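Local coordinates for protein putative dioxygenase (Nostoc punctiforme, PDB 2PEB) that binds a zinc ion through histidines and, as a member of the Dopa 4,5-dioxygenase family, is probably a metal-dependent ring-cleaving oxygenase, at residues A[12-17]-A[57-62]; A[37-42]-A[67-72]; A[51-56]-A[106-111]. One frame throughout, in Å; residues are numbered along the deposited sequence. Where two conformers were deposited one is given.

Interaction 1: residues A[12-17]-A[57-62]. With ZN (zinc ion), chain C.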
ATOM      1  N   PHE A  12      -4.237   7.909  -9.453  1.00 23.89           N
ATOM      2  CA  PHE A  12      -4.111   7.742  -8.012  1.00 26.12           C
ATOM      3  C   PHE A  12      -3.911   9.043  -7.288  1.00 25.06           C
ATOM      4  O   PHE A  12      -3.401  10.023  -7.852  1.00 24.55           O
ATOM      5  CB  PHE A  12      -2.944   6.813  -7.625  1.00 25.65           C
ATOM      6  CG  PHE A  12      -3.065   5.452  -8.198  1.00 25.15           C
ATOM      7  CD1 PHE A  12      -2.555   5.178  -9.454  1.00 23.46           C
ATOM      8  CD2 PHE A  12      -3.650   4.427  -7.472  1.00 26.08           C
ATOM      9  CE1 PHE A  12      -2.663   3.911 -10.014  1.00 29.27           C
ATOM     10  CE2 PHE A  12      -3.781   3.147  -8.031  1.00 22.80           C
ATOM     11  CZ  PHE A  12      -3.259   2.891  -9.305  1.00 23.19           C
ATOM     12  N   HIS A  13      -4.357   9.061  -6.040  1.00 25.09           N
ATOM     13  CA  HIS A  13      -3.956  10.076  -5.068  1.00 26.50           C
ATOM     14  C   HIS A  13      -3.165   9.469  -3.971  1.00 28.96           C
ATOM     15  O   HIS A  13      -3.498   8.400  -3.492  1.00 29.31           O
ATOM     16  CB  HIS A  13      -5.179  10.649  -4.387  1.00 31.15           C
ATOM     17  CG  HIS A  13      -5.940  11.627  -5.201  1.00 29.87           C
ATOM     18  ND1 HIS A  13      -7.042  12.286  -4.700  1.00 28.54           N
ATOM     19  CD2 HIS A  13      -5.750  12.092  -6.458  1.00 27.88           C
ATOM     20  CE1 HIS A  13      -7.510  13.101  -5.635  1.00 28.95           C
ATOM     21  NE2 HIS A  13      -6.731  13.023  -6.701  1.00 36.47           N
ATOM     22  N   ALA A  14      -2.116  10.142  -3.558  1.00 28.37           N
ATOM     23  CA  ALA A  14      -1.530   9.993  -2.222  1.00 27.27           C
ATOM     24  C   ALA A  14      -1.949  11.173  -1.326  1.00 28.45           C
ATOM     25  O   ALA A  14      -1.897  12.321  -1.733  1.00 30.02           O
ATOM     26  CB  ALA A  14      -0.067   9.901  -2.327  1.00 27.52           C
ATOM     27  N   HIS A  15      -2.435  10.854  -0.132  1.00 26.47           N
ATOM     28  CA  HIS A  15      -2.732  11.823   0.938  1.00 26.67           C
ATOM     29  C   HIS A  15      -1.662  11.616   2.022  1.00 27.65           C
ATOM     30  O   HIS A  15      -1.565  10.542   2.628  1.00 27.40           O
ATOM     31  CB  HIS A  15      -4.182  11.688   1.440  1.00 25.19           C
ATOM     32  CG  HIS A  15      -5.199  12.042   0.378  1.00 27.98           C
ATOM     33  ND1 HIS A  15      -5.677  13.332   0.232  1.00 24.45           N
ATOM     34  CD2 HIS A  15      -5.805  11.312  -0.590  1.00 28.63           C
ATOM     35  CE1 HIS A  15      -6.497  13.391  -0.791  1.00 30.40           C
ATOM     36  NE2 HIS A  15      -6.643  12.176  -1.277  1.00 21.97           N
ATOM     37  N   VAL A  16      -0.810  12.621   2.191  1.00 26.08           N
ATOM     38  CA  VAL A  16       0.301  12.572   3.132  1.00 25.06           C
ATOM     39  C   VAL A  16      -0.127  13.338   4.351  1.00 25.85           C
ATOM     40  O   VAL A  16      -0.330  14.573   4.307  1.00 26.42           O
ATOM     41  CB  VAL A  16       1.581  13.177   2.511  1.00 22.80           C
ATOM     42  CG1 VAL A  16       2.737  13.092   3.498  1.00 22.79           C
ATOM     43  CG2 VAL A  16       1.956  12.489   1.182  1.00 25.19           C
ATOM     44  N   TYR A  17      -0.358  12.607   5.440  1.00 24.97           N
ATOM     45  CA  TYR A  17      -0.800  13.174   6.686  1.00 24.79           C
ATOM     46  C   TYR A  17       0.365  13.688   7.527  1.00 23.29           C
ATOM     47  O   TYR A  17       1.486  13.153   7.487  1.00 25.47           O
ATOM     48  CB  TYR A  17      -1.656  12.164   7.468  1.00 25.16           C
ATOM     49  CG  TYR A  17      -2.857  11.746   6.666  1.00 24.33           C
ATOM     50  CD1 TYR A  17      -4.010  12.505   6.694  1.00 24.98           C
ATOM     51  CD2 TYR A  17      -2.839  10.604   5.838  1.00 24.12           C
ATOM     52  CE1 TYR A  17      -5.109  12.177   5.919  1.00 25.22           C
ATOM     53  CE2 TYR A  17      -3.966  10.245   5.072  1.00 26.27           C
ATOM     54  CZ  TYR A  17      -5.102  11.049   5.133  1.00 31.46           C
ATOM     55  OH  TYR A  17      -6.213  10.782   4.384  1.00 27.12           O
ATOM     56  N   TYR A  57      -1.680  16.864   2.709  1.00 25.58           N
ATOM     57  CA  TYR A  57      -1.670  17.389   1.356  1.00 25.26           C
ATOM     58  C   TYR A  57      -1.880  16.254   0.360  1.00 26.06           C
ATOM     59  O   TYR A  57      -1.618  15.087   0.659  1.00 24.83           O
ATOM     60  CB  TYR A  57      -0.408  18.224   1.065  1.00 26.50           C
ATOM     61  CG  TYR A  57       0.872  17.452   1.133  1.00 24.69           C
ATOM     62  CD1 TYR A  57       1.241  16.608   0.097  1.00 25.02           C
ATOM     63  CD2 TYR A  57       1.713  17.569   2.223  1.00 23.68           C
ATOM     64  CE1 TYR A  57       2.417  15.871   0.152  1.00 22.57           C
ATOM     65  CE2 TYR A  57       2.925  16.853   2.281  1.00 27.47           C
ATOM     66  CZ  TYR A  57       3.250  16.009   1.254  1.00 25.23           C
ATOM     67  OH  TYR A  57       4.431  15.322   1.274  1.00 28.78           O
ATOM     68  N   GLN A  58      -2.398  16.620  -0.808  1.00 28.96           N
ATOM     69  CA  GLN A  58      -2.752  15.665  -1.850  1.00 30.99           C
ATOM     70  C   GLN A  58      -1.668  15.671  -2.918  1.00 28.72           C
ATOM     71  O   GLN A  58      -1.108  16.715  -3.246  1.00 30.06           O
ATOM     72  CB  GLN A  58      -4.098  16.068  -2.471  1.00 34.98           C
ATOM     73  CG  GLN A  58      -4.431  15.393  -3.776  1.00 44.22           C
ATOM     74  CD  GLN A  58      -5.819  15.740  -4.295  1.00 41.24           C
ATOM     75  OE1 GLN A  58      -6.830  15.599  -3.582  1.00 41.02           O
ATOM     76  NE2 GLN A  58      -5.876  16.165  -5.547  1.00 48.44           N
ATOM     77  N   VAL A  59      -1.392  14.493  -3.443  1.00 28.42           N
ATOM     78  CA  VAL A  59      -0.520  14.312  -4.574  1.00 27.33           C
ATOM     79  C   VAL A  59      -1.288  13.432  -5.567  1.00 26.16           C
ATOM     80  O   VAL A  59      -1.630  12.296  -5.210  1.00 29.60           O
ATOM     81  CB  VAL A  59       0.743  13.527  -4.164  1.00 30.43           C
ATOM     82  CG1 VAL A  59       1.779  13.506  -5.300  1.00 31.88           C
ATOM     83  CG2 VAL A  59       1.368  14.122  -2.893  1.00 30.81           C
ATOM     84  N   ALA A  60      -1.548  13.918  -6.772  1.00 22.78           N
ATOM     85  CA  ALA A  60      -2.219  13.180  -7.851  1.00 21.77           C
ATOM     86  C   ALA A  60      -1.233  12.748  -8.913  1.00 24.07           C
ATOM     87  O   ALA A  60      -0.345  13.493  -9.269  1.00 24.66           O
ATOM     88  CB  ALA A  60      -3.353  14.010  -8.509  1.00 23.86           C
ATOM     89  N   PHE A  61      -1.454  11.559  -9.482  1.00 23.47           N
ATOM     90  CA  PHE A  61      -0.654  11.082 -10.599  1.00 24.65           C
ATOM     91  C   PHE A  61      -1.432  10.105 -11.452  1.00 26.11           C
ATOM     92  O   PHE A  61      -2.375   9.441 -10.981  1.00 27.13           O
ATOM     93  CB  PHE A  61       0.654  10.455 -10.154  1.00 29.85           C
ATOM     94  CG  PHE A  61       0.531   9.503  -9.005  1.00 24.12           C
ATOM     95  CD1 PHE A  61       0.517   9.983  -7.679  1.00 26.46           C
ATOM     96  CD2 PHE A  61       0.492   8.149  -9.188  1.00 22.54           C
ATOM     97  CE1 PHE A  61       0.409   9.136  -6.609  1.00 29.95           C
ATOM     98  CE2 PHE A  61       0.412   7.277  -8.063  1.00 25.83           C
ATOM     99  CZ  PHE A  61       0.374   7.773  -6.801  1.00 31.72           C
ATOM    100  N   LEU A  62      -1.019  10.018 -12.700  1.00 24.39           N
ATOM    101  CA  LEU A  62      -1.545   9.009 -13.637  1.00 23.05           C
ATOM    102  C   LEU A  62      -1.025   7.610 -13.287  1.00 25.42           C
ATOM    103  O   LEU A  62      -0.054   7.482 -12.565  1.00 25.26           O
ATOM    104  CB  LEU A  62      -1.176   9.352 -15.071  1.00 23.00           C
ATOM    105  CG  LEU A  62      -1.890  10.589 -15.641  1.00 25.52           C
ATOM    106  CD1 LEU A  62      -1.323  10.933 -16.999  1.00 23.59           C
ATOM    107  CD2 LEU A  62      -3.417  10.332 -15.723  1.00 26.37           C
TER
HETATM  108 ZN    ZN C 200      -7.689  11.782  -2.794  0.50 14.28          ZN

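Interaction 2: residues A[37-42]-A[67-72]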
ATOM      1  N   PHE A  37       8.874  13.115  -9.832  1.00 24.85           N
ATOM      2  CA  PHE A  37       7.820  12.366 -10.494  1.00 24.52           C
ATOM      3  C   PHE A  37       6.844  13.295 -11.189  1.00 25.27           C
ATOM      4  O   PHE A  37       6.870  14.520 -11.002  1.00 27.05           O
ATOM      5  CB  PHE A  37       7.108  11.448  -9.501  1.00 25.72           C
ATOM      6  CG  PHE A  37       8.060  10.589  -8.711  1.00 23.79           C
ATOM      7  CD1 PHE A  37       8.853   9.647  -9.333  1.00 27.02           C
ATOM      8  CD2 PHE A  37       8.220  10.799  -7.339  1.00 25.29           C
ATOM      9  CE1 PHE A  37       9.767   8.869  -8.564  1.00 29.68           C
ATOM     10  CE2 PHE A  37       9.120  10.046  -6.577  1.00 27.81           C
ATOM     11  CZ  PHE A  37       9.926   9.106  -7.208  1.00 26.04           C
ATOM     12  N   GLU A  38       6.031  12.695 -12.063  1.00 24.50           N
ATOM     13  CA  GLU A  38       4.981  13.422 -12.755  1.00 24.50           C
ATOM     14  C   GLU A  38       3.760  13.417 -11.877  1.00 25.04           C
ATOM     15  O   GLU A  38       2.982  12.452 -11.827  1.00 26.34           O
ATOM     16  CB  GLU A  38       4.713  12.815 -14.111  1.00 25.69           C
ATOM     17  CG  GLU A  38       5.947  12.833 -14.992  1.00 30.00           C
ATOM     18  CD  GLU A  38       5.756  12.143 -16.346  1.00 45.38           C
ATOM     19  OE1 GLU A  38       4.649  11.659 -16.669  1.00 42.59           O
ATOM     20  OE2 GLU A  38       6.741  12.103 -17.100  1.00 44.03           O
ATOM     21  N   VAL A  39       3.632  14.469 -11.091  1.00 24.04           N
ATOM     22  CA  VAL A  39       2.568  14.578 -10.105  1.00 24.33           C
ATOM     23  C   VAL A  39       1.954  15.977 -10.112  1.00 24.84           C
ATOM     24  O   VAL A  39       2.511  16.911 -10.657  1.00 26.22           O
ATOM     25  CB  VAL A  39       3.054  14.310  -8.661  1.00 24.83           C
ATOM     26  CG1 VAL A  39       3.549  12.866  -8.481  1.00 24.35           C
ATOM     27  CG2 VAL A  39       4.116  15.349  -8.259  1.00 27.61           C
ATOM     28  N   GLN A  40       0.737  16.063  -9.605  1.00 26.42           N
ATOM     29  CA  GLN A  40       0.031  17.323  -9.386  0.50 26.53           C
ATOM     30  C   GLN A  40      -0.099  17.454  -7.880  1.00 26.64           C
ATOM     31  O   GLN A  40      -0.736  16.623  -7.251  1.00 26.36           O
ATOM     32  CB  GLN A  40      -1.367  17.287 -10.047  0.50 26.81           C
ATOM     33  CG  GLN A  40      -1.425  16.677 -11.466  0.50 26.58           C
ATOM     34  CD  GLN A  40      -2.548  15.611 -11.663  0.50 33.65           C
ATOM     35  OE1 GLN A  40      -2.260  14.429 -11.897  0.50 36.57           O
ATOM     36  NE2 GLN A  40      -3.813  16.035 -11.587  0.50 30.00           N
ATOM     37  N   LEU A  41       0.516  18.475  -7.299  1.00 25.63           N
ATOM     38  CA  LEU A  41       0.506  18.672  -5.889  1.00 27.53           C
ATOM     39  C   LEU A  41      -0.621  19.609  -5.540  1.00 26.71           C
ATOM     40  O   LEU A  41      -0.685  20.712  -6.064  1.00 31.21           O
ATOM     41  CB  LEU A  41       1.834  19.264  -5.440  1.00 30.08           C
ATOM     42  CG  LEU A  41       3.056  18.381  -5.640  1.00 29.82           C
ATOM     43  CD1 LEU A  41       4.323  19.099  -5.192  1.00 38.24           C
ATOM     44  CD2 LEU A  41       2.888  17.054  -4.865  1.00 31.91           C
ATOM     45  N   GLY A  42      -1.503  19.149  -4.660  1.00 28.05           N
ATOM     46  CA  GLY A  42      -2.627  19.948  -4.218  1.00 29.47           C
ATOM     47  C   GLY A  42      -2.280  20.793  -3.019  1.00 29.04           C
ATOM     48  O   GLY A  42      -1.131  20.844  -2.553  1.00 30.12           O
ATOM     49  N   ASP A  67       4.294   2.925 -10.020  1.00 28.37           N
ATOM     50  CA  ASP A  67       5.492   2.141  -9.644  1.00 27.94           C
ATOM     51  C   ASP A  67       6.745   3.026  -9.468  1.00 27.48           C
ATOM     52  O   ASP A  67       7.866   2.521  -9.209  1.00 27.58           O
ATOM     53  CB  ASP A  67       5.717   0.972 -10.602  1.00 29.91           C
ATOM     54  CG  ASP A  67       6.182   1.398 -11.952  1.00 31.46           C
ATOM     55  OD1 ASP A  67       6.449   2.609 -12.177  1.00 31.71           O
ATOM     56  OD2 ASP A  67       6.296   0.487 -12.788  1.00 33.09           O
ATOM     57  N   LYS A  68       6.565   4.337  -9.594  1.00 26.83           N
ATOM     58  CA  LYS A  68       7.607   5.278  -9.267  1.00 29.72           C
ATOM     59  C   LYS A  68       7.335   5.942  -7.944  1.00 26.85           C
ATOM     60  O   LYS A  68       8.152   5.859  -7.028  1.00 27.24           O
ATOM     61  CB  LYS A  68       7.787   6.305 -10.392  1.00 29.41           C
ATOM     62  CG  LYS A  68       8.082   5.601 -11.734  1.00 34.59           C
ATOM     63  CD  LYS A  68       8.063   6.554 -12.920  1.00 42.73           C
ATOM     64  CE  LYS A  68       8.340   5.819 -14.240  1.00 45.53           C
ATOM     65  NZ  LYS A  68       9.208   4.621 -14.034  1.00 50.02           N
ATOM     66  N   VAL A  69       6.186   6.621  -7.829  1.00 25.09           N
ATOM     67  CA  VAL A  69       5.803   7.321  -6.631  1.00 25.14           C
ATOM     68  C   VAL A  69       5.671   6.444  -5.381  1.00 26.24           C
ATOM     69  O   VAL A  69       6.213   6.743  -4.332  1.00 28.22           O
ATOM     70  CB  VAL A  69       4.511   8.142  -6.872  1.00 25.97           C
ATOM     71  CG1 VAL A  69       4.026   8.741  -5.550  1.00 28.89           C
ATOM     72  CG2 VAL A  69       4.769   9.258  -7.916  1.00 23.64           C
ATOM     73  N   VAL A  70       5.016   5.316  -5.509  1.00 24.48           N
ATOM     74  CA  VAL A  70       4.637   4.536  -4.349  1.00 24.44           C
ATOM     75  C   VAL A  70       5.866   3.801  -3.747  1.00 22.73           C
ATOM     76  O   VAL A  70       6.170   3.954  -2.562  1.00 25.14           O
ATOM     77  CB  VAL A  70       3.456   3.603  -4.632  1.00 22.87           C
ATOM     78  CG1 VAL A  70       3.178   2.713  -3.395  1.00 24.22           C
ATOM     79  CG2 VAL A  70       2.181   4.457  -4.967  1.00 26.51           C
ATOM     80  N   PRO A  71       6.667   3.131  -4.596  1.00 25.26           N
ATOM     81  CA  PRO A  71       7.947   2.605  -4.035  1.00 25.68           C
ATOM     82  C   PRO A  71       8.869   3.664  -3.436  1.00 24.35           C
ATOM     83  O   PRO A  71       9.502   3.416  -2.399  1.00 23.95           O
ATOM     84  CB  PRO A  71       8.551   1.850  -5.202  1.00 23.54           C
ATOM     85  CG  PRO A  71       7.389   1.509  -6.101  1.00 24.12           C
ATOM     86  CD  PRO A  71       6.498   2.736  -6.003  1.00 21.47           C
ATOM     87  N   TRP A  72       8.905   4.864  -4.026  1.00 23.52           N
ATOM     88  CA  TRP A  72       9.668   5.938  -3.431  1.00 24.85           C
ATOM     89  C   TRP A  72       9.188   6.299  -2.045  1.00 24.07           C
ATOM     90  O   TRP A  72      10.002   6.442  -1.127  1.00 24.75           O
ATOM     91  CB  TRP A  72       9.740   7.160  -4.329  1.00 25.99           C
ATOM     92  CG  TRP A  72      10.731   8.176  -3.897  1.00 28.08           C
ATOM     93  CD1 TRP A  72      12.065   8.231  -4.212  1.00 25.30           C
ATOM     94  CD2 TRP A  72      10.468   9.327  -3.064  1.00 26.28           C
ATOM     95  NE1 TRP A  72      12.635   9.344  -3.623  1.00 26.59           N
ATOM     96  CE2 TRP A  72      11.677  10.031  -2.913  1.00 22.97           C
ATOM     97  CE3 TRP A  72       9.312   9.834  -2.438  1.00 26.84           C
ATOM     98  CZ2 TRP A  72      11.770  11.181  -2.146  1.00 26.31           C
ATOM     99  CZ3 TRP A  72       9.417  11.003  -1.677  1.00 27.04           C
ATOM    100  CH2 TRP A  72      10.632  11.659  -1.549  1.00 27.79           C
TER

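Interaction 3: residues A[51-56]-A[106-111]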
ATOM      1  N   PRO A  51     -13.060  14.037   4.422  1.00 29.19           N
ATOM      2  CA  PRO A  51     -12.928  12.728   5.045  1.00 29.55           C
ATOM      3  C   PRO A  51     -11.724  12.595   5.983  1.00 30.58           C
ATOM      4  O   PRO A  51     -11.650  11.616   6.738  1.00 30.84           O
ATOM      5  CB  PRO A  51     -12.743  11.803   3.845  1.00 30.10           C
ATOM      6  CG  PRO A  51     -12.050  12.615   2.879  1.00 30.01           C
ATOM      7  CD  PRO A  51     -12.647  13.992   3.012  1.00 29.65           C
ATOM      8  N   HIS A  52     -10.800  13.558   5.930  1.00 28.67           N
ATOM      9  CA  HIS A  52      -9.439  13.415   6.512  1.00 27.56           C
ATOM     10  C   HIS A  52      -9.364  13.781   7.974  1.00 26.38           C
ATOM     11  O   HIS A  52      -9.827  14.868   8.372  1.00 26.19           O
ATOM     12  CB  HIS A  52      -8.448  14.261   5.744  1.00 26.39           C
ATOM     13  CG  HIS A  52      -8.440  13.924   4.302  1.00 27.00           C
ATOM     14  ND1 HIS A  52      -7.927  12.734   3.823  1.00 26.93           N
ATOM     15  CD2 HIS A  52      -8.958  14.574   3.238  1.00 31.40           C
ATOM     16  CE1 HIS A  52      -8.122  12.679   2.517  1.00 29.23           C
ATOM     17  NE2 HIS A  52      -8.743  13.781   2.141  1.00 30.53           N
ATOM     18  N   PRO A  53      -8.776  12.877   8.793  1.00 24.77           N
ATOM     19  CA  PRO A  53      -8.764  13.125  10.223  1.00 23.64           C
ATOM     20  C   PRO A  53      -7.554  13.850  10.789  1.00 21.37           C
ATOM     21  O   PRO A  53      -7.418  13.948  12.011  1.00 24.79           O
ATOM     22  CB  PRO A  53      -8.804  11.701  10.786  1.00 25.35           C
ATOM     23  CG  PRO A  53      -8.014  10.960   9.905  1.00 22.95           C
ATOM     24  CD  PRO A  53      -8.205  11.540   8.517  1.00 26.60           C
ATOM     25  N   LYS A  54      -6.709  14.359   9.891  1.00 24.99           N
ATOM     26  CA  LYS A  54      -5.455  14.973  10.248  0.50 25.70           C
ATOM     27  C   LYS A  54      -5.089  15.912   9.088  1.00 23.82           C
ATOM     28  O   LYS A  54      -5.549  15.716   7.982  1.00 26.13           O
ATOM     29  CB  LYS A  54      -4.410  13.859  10.441  0.50 25.94           C
ATOM     30  CG  LYS A  54      -3.152  14.288  11.119  0.50 26.95           C
ATOM     31  CD  LYS A  54      -2.205  13.103  11.402  0.50 29.70           C
ATOM     32  CE  LYS A  54      -2.619  12.279  12.624  0.50 30.69           C
ATOM     33  NZ  LYS A  54      -1.474  11.474  13.166  0.50 24.48           N
ATOM     34  N   GLY A  55      -4.300  16.926   9.352  1.00 23.62           N
ATOM     35  CA  GLY A  55      -3.755  17.713   8.273  1.00 26.00           C
ATOM     36  C   GLY A  55      -3.076  16.835   7.223  1.00 28.16           C
ATOM     37  O   GLY A  55      -2.522  15.769   7.531  1.00 25.17           O
HETATM   38  N   MSE A  56      -3.156  17.281   5.975  1.00 26.98           N
HETATM   39  CA  MSE A  56      -2.603  16.518   4.852  1.00 25.43           C
HETATM   40  C   MSE A  56      -2.401  17.397   3.670  1.00 23.14           C
HETATM   41  O   MSE A  56      -2.828  18.555   3.673  1.00 22.30           O
HETATM   42  CB  MSE A  56      -3.446  15.269   4.443  1.00 27.50           C
HETATM   43  CG  MSE A  56      -4.882  15.569   3.969  1.00 36.03           C
HETATM   44 SE   MSE A  56      -4.921  15.968   2.097  0.75 22.94          SE
HETATM   45  CE  MSE A  56      -6.674  16.800   1.923  1.00 29.00           C
ATOM     46  N   LEU A 106      -5.111   5.710   9.302  1.00 28.07           N
ATOM     47  CA  LEU A 106      -6.017   6.579  10.012  1.00 28.23           C
ATOM     48  C   LEU A 106      -7.448   6.247   9.659  1.00 28.96           C
ATOM     49  O   LEU A 106      -7.728   5.565   8.669  1.00 30.58           O
ATOM     50  CB  LEU A 106      -5.699   8.033   9.677  1.00 28.67           C
ATOM     51  CG  LEU A 106      -4.242   8.440   9.870  1.00 30.94           C
ATOM     52  CD1 LEU A 106      -3.999   9.883   9.380  1.00 31.94           C
ATOM     53  CD2 LEU A 106      -3.798   8.297  11.307  1.00 30.19           C
ATOM     54  N   ALA A 107      -8.355   6.739  10.488  1.00 28.10           N
ATOM     55  CA  ALA A 107      -9.772   6.481  10.319  1.00 28.81           C
ATOM     56  C   ALA A 107     -10.408   7.624   9.526  1.00 26.40           C
ATOM     57  O   ALA A 107     -10.634   8.712  10.047  1.00 32.15           O
ATOM     58  CB  ALA A 107     -10.457   6.312  11.666  1.00 28.53           C
ATOM     59  N   LEU A 108     -10.752   7.337   8.276  1.00 26.27           N
ATOM     60  CA  LEU A 108     -11.359   8.310   7.376  0.50 25.51           C
ATOM     61  C   LEU A 108     -12.862   8.437   7.633  1.00 23.89           C
ATOM     62  O   LEU A 108     -13.518   7.450   7.988  1.00 25.18           O
ATOM     63  CB  LEU A 108     -11.140   7.877   5.926  0.50 26.62           C
ATOM     64  CG  LEU A 108      -9.706   7.470   5.532  0.50 25.49           C
ATOM     65  CD1 LEU A 108      -9.709   6.975   4.118  0.50 26.51           C
ATOM     66  CD2 LEU A 108      -8.737   8.642   5.688  0.50 24.54           C
ATOM     67  N   ASN A 109     -13.400   9.642   7.430  1.00 25.38           N
ATOM     68  CA  ASN A 109     -14.826   9.838   7.447  1.00 24.49           C
ATOM     69  C   ASN A 109     -15.390   9.472   6.054  1.00 24.41           C
ATOM     70  O   ASN A 109     -15.453  10.283   5.127  1.00 24.42           O
ATOM     71  CB  ASN A 109     -15.227  11.235   7.904  1.00 25.40           C
ATOM     72  CG  ASN A 109     -16.717  11.428   7.914  1.00 26.45           C
ATOM     73  OD1 ASN A 109     -17.472  10.548   7.496  1.00 23.93           O
ATOM     74  ND2 ASN A 109     -17.167  12.598   8.381  1.00 21.34           N
ATOM     75  N   ILE A 110     -15.766   8.211   5.921  1.00 22.11           N
ATOM     76  CA  ILE A 110     -16.359   7.719   4.687  1.00 24.40           C
ATOM     77  C   ILE A 110     -17.779   8.231   4.465  1.00 24.39           C
ATOM     78  O   ILE A 110     -18.192   8.470   3.331  1.00 24.44           O
ATOM     79  CB  ILE A 110     -16.329   6.186   4.633  1.00 26.41           C
ATOM     80  CG1 ILE A 110     -14.887   5.679   4.780  1.00 26.59           C
ATOM     81  CG2 ILE A 110     -16.923   5.698   3.320  1.00 24.01           C
ATOM     82  CD1 ILE A 110     -13.921   6.190   3.719  1.00 28.15           C
ATOM     83  N   GLU A 111     -18.536   8.401   5.537  1.00 24.50           N
ATOM     84  CA  GLU A 111     -19.856   8.930   5.403  1.00 23.34           C
ATOM     85  C   GLU A 111     -19.855  10.297   4.746  1.00 24.49           C
ATOM     86  O   GLU A 111     -20.838  10.654   4.068  1.00 26.27           O
ATOM     87  CB  GLU A 111     -20.557   8.985   6.757  1.00 24.78           C
ATOM     88  CG  GLU A 111     -22.052   9.199   6.646  1.00 28.26           C
ATOM     89  CD  GLU A 111     -22.743   8.107   5.834  1.00 28.06           C
ATOM     90  OE1 GLU A 111     -22.212   6.966   5.791  1.00 37.51           O
ATOM     91  OE2 GLU A 111     -23.812   8.399   5.256  1.00 43.44           O
TER

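Interaction 1: residues A[12-17]-A[57-62]
Y57 lays one face of its ring under V16, whose CB stands over the rim 3.5 Å from CZ. Its CG sits between the backbone N and the carbonyl carbon (chi1 63°), which turns the ring alongside the valine, while the hydroxyl reaches the carbonyl of A26 in helix 23-36. Replacing the tyrosine by an alanine is likely to leave the V16 side chain without the ring beneath it and the A26 carbonyl without this partner. The backbones of Y57 and V16 exchange two hydrogen bonds. Next, Q58 sends its extended chain across H13: CD lies over one imidazole face, 3.4 Å from CE1, with amide and ring planes 31° apart. Q58, A60, H13 and H15 all stand on the metal-facing side of the antiparallel pair formed by the central strand 11-18 and its neighbour 55-61; H13 ND1 and H15 NE2 bind zinc at 2.1 Å and 1.9 Å, and H85 completes the histidine set. V59 points to the other side, its CB 4.1 Å from A14 CB, and two backbone hydrogen bonds pair it with A14. A60 CB abuts H13 CD2 at 3.7 Å. F61 sets CE2 3.4 Å from F12 CB, the rings nearly parallel but slid apart.

Interaction 2: residues A[37-42]-A[67-72]
F37 projects its side chain onto helix 66-76 and meets V69, K68 and W72 in turn from CB to CZ. At the root, CB lies 3.6 Å from V69 CG2, and CG keeps the same methyl equally near, with CD2 only slightly farther from it. The first torsion (chi1 -51°) places CG anti to the carbonyl carbon and beside the backbone N, which carries the ring out over the turn formed by K68 and V69. CD1 packs 3.7 Å from K68 CB, a neighbour it shares with CE1; the lysine chain then leads away, and its NZ makes a long salt bridge with D67 OD1. One face of the phenyl ring rests on helix backbone, with V69 N above its centre and V69 CA in a CH-pi contact, 10° off the ring normal.

F37 is where the chain leaves helical geometry after helix 23-36, before strand 40-45 at one edge of the antiparallel sheet, so the contact joins this linker to helix 66-76, which also packs V69 and W72 against L33 of the earlier helix.

Farther out, CE2 comes over the indole face, 3.6 Å from W72 CG. The two aromatic groups form an edge-to-face pair, with the F37 edge directed at the five-membered ring and the planes at 69°. CZ, the tip, touches W72 CB at 3.5 Å. Near the root of F37, V39 adds a smaller apolar contact as its CG1 approaches V69 CG2, the methyl that also meets F37 CB, to 3.9 Å.

Interaction 3: residues A[51-56]-A[106-111]
P51 accepts the N-H of N109 through its carbonyl oxygen, tying the loop before strand 55-61 to the N-cap of helix 110-115. This is the close end of the contact: N109 N to P51 O measures 2.7 Å, the N-H is nearly straight at 170°, and the donor lies in the carbonyl plane on a lone pair. L108 CA approaches the same oxygen at 3.4 Å, while P51 CB sits against N109 O. The asparagine, its CG anti to the backbone N (chi1 180°), turns its amide from the proline, and OD1 caps the helix by accepting a hydrogen bond from F112 N.

Toward P53 and K54 the contact is made by side chains at longer range, with A107 beside them exposed to solvent. The P53 ring crosses L106, bringing CG to 3.7 Å from L106 CB and 3.5 Å from A107 O. L106 and L108 also pack on Y17 of the central strand 11-18, whose hydroxyl is hydrogen-bonded to H52 ND1. K54 lies at the more loosely packed margin, where its CB is 4.1 Å from L106 CD1.

How the interactions relate
Interaction 1 is the buried core, whereas interaction 2 is partly buried and interaction 3 lies at the surface, on the far side of the chain's centre from interaction 2. Strand 55-61 connects them: it supplies one segment each to interactions 1 and 3, and probably hydrogen-bonds through A60 O to Q40 N of segment 37-42. Interaction 1 combines regular strand pairing with metal ligation; interaction 2 joins a linker to a helix through aromatic and apolar side chains; interaction 3 relies on one backbone hydrogen bond and proline-leucine contacts. Interactions 1 and 3 meet near the metal site, where the selenium of selenomethionine M56 packs against H15 ND1. Interactions 2 and 3 do not touch.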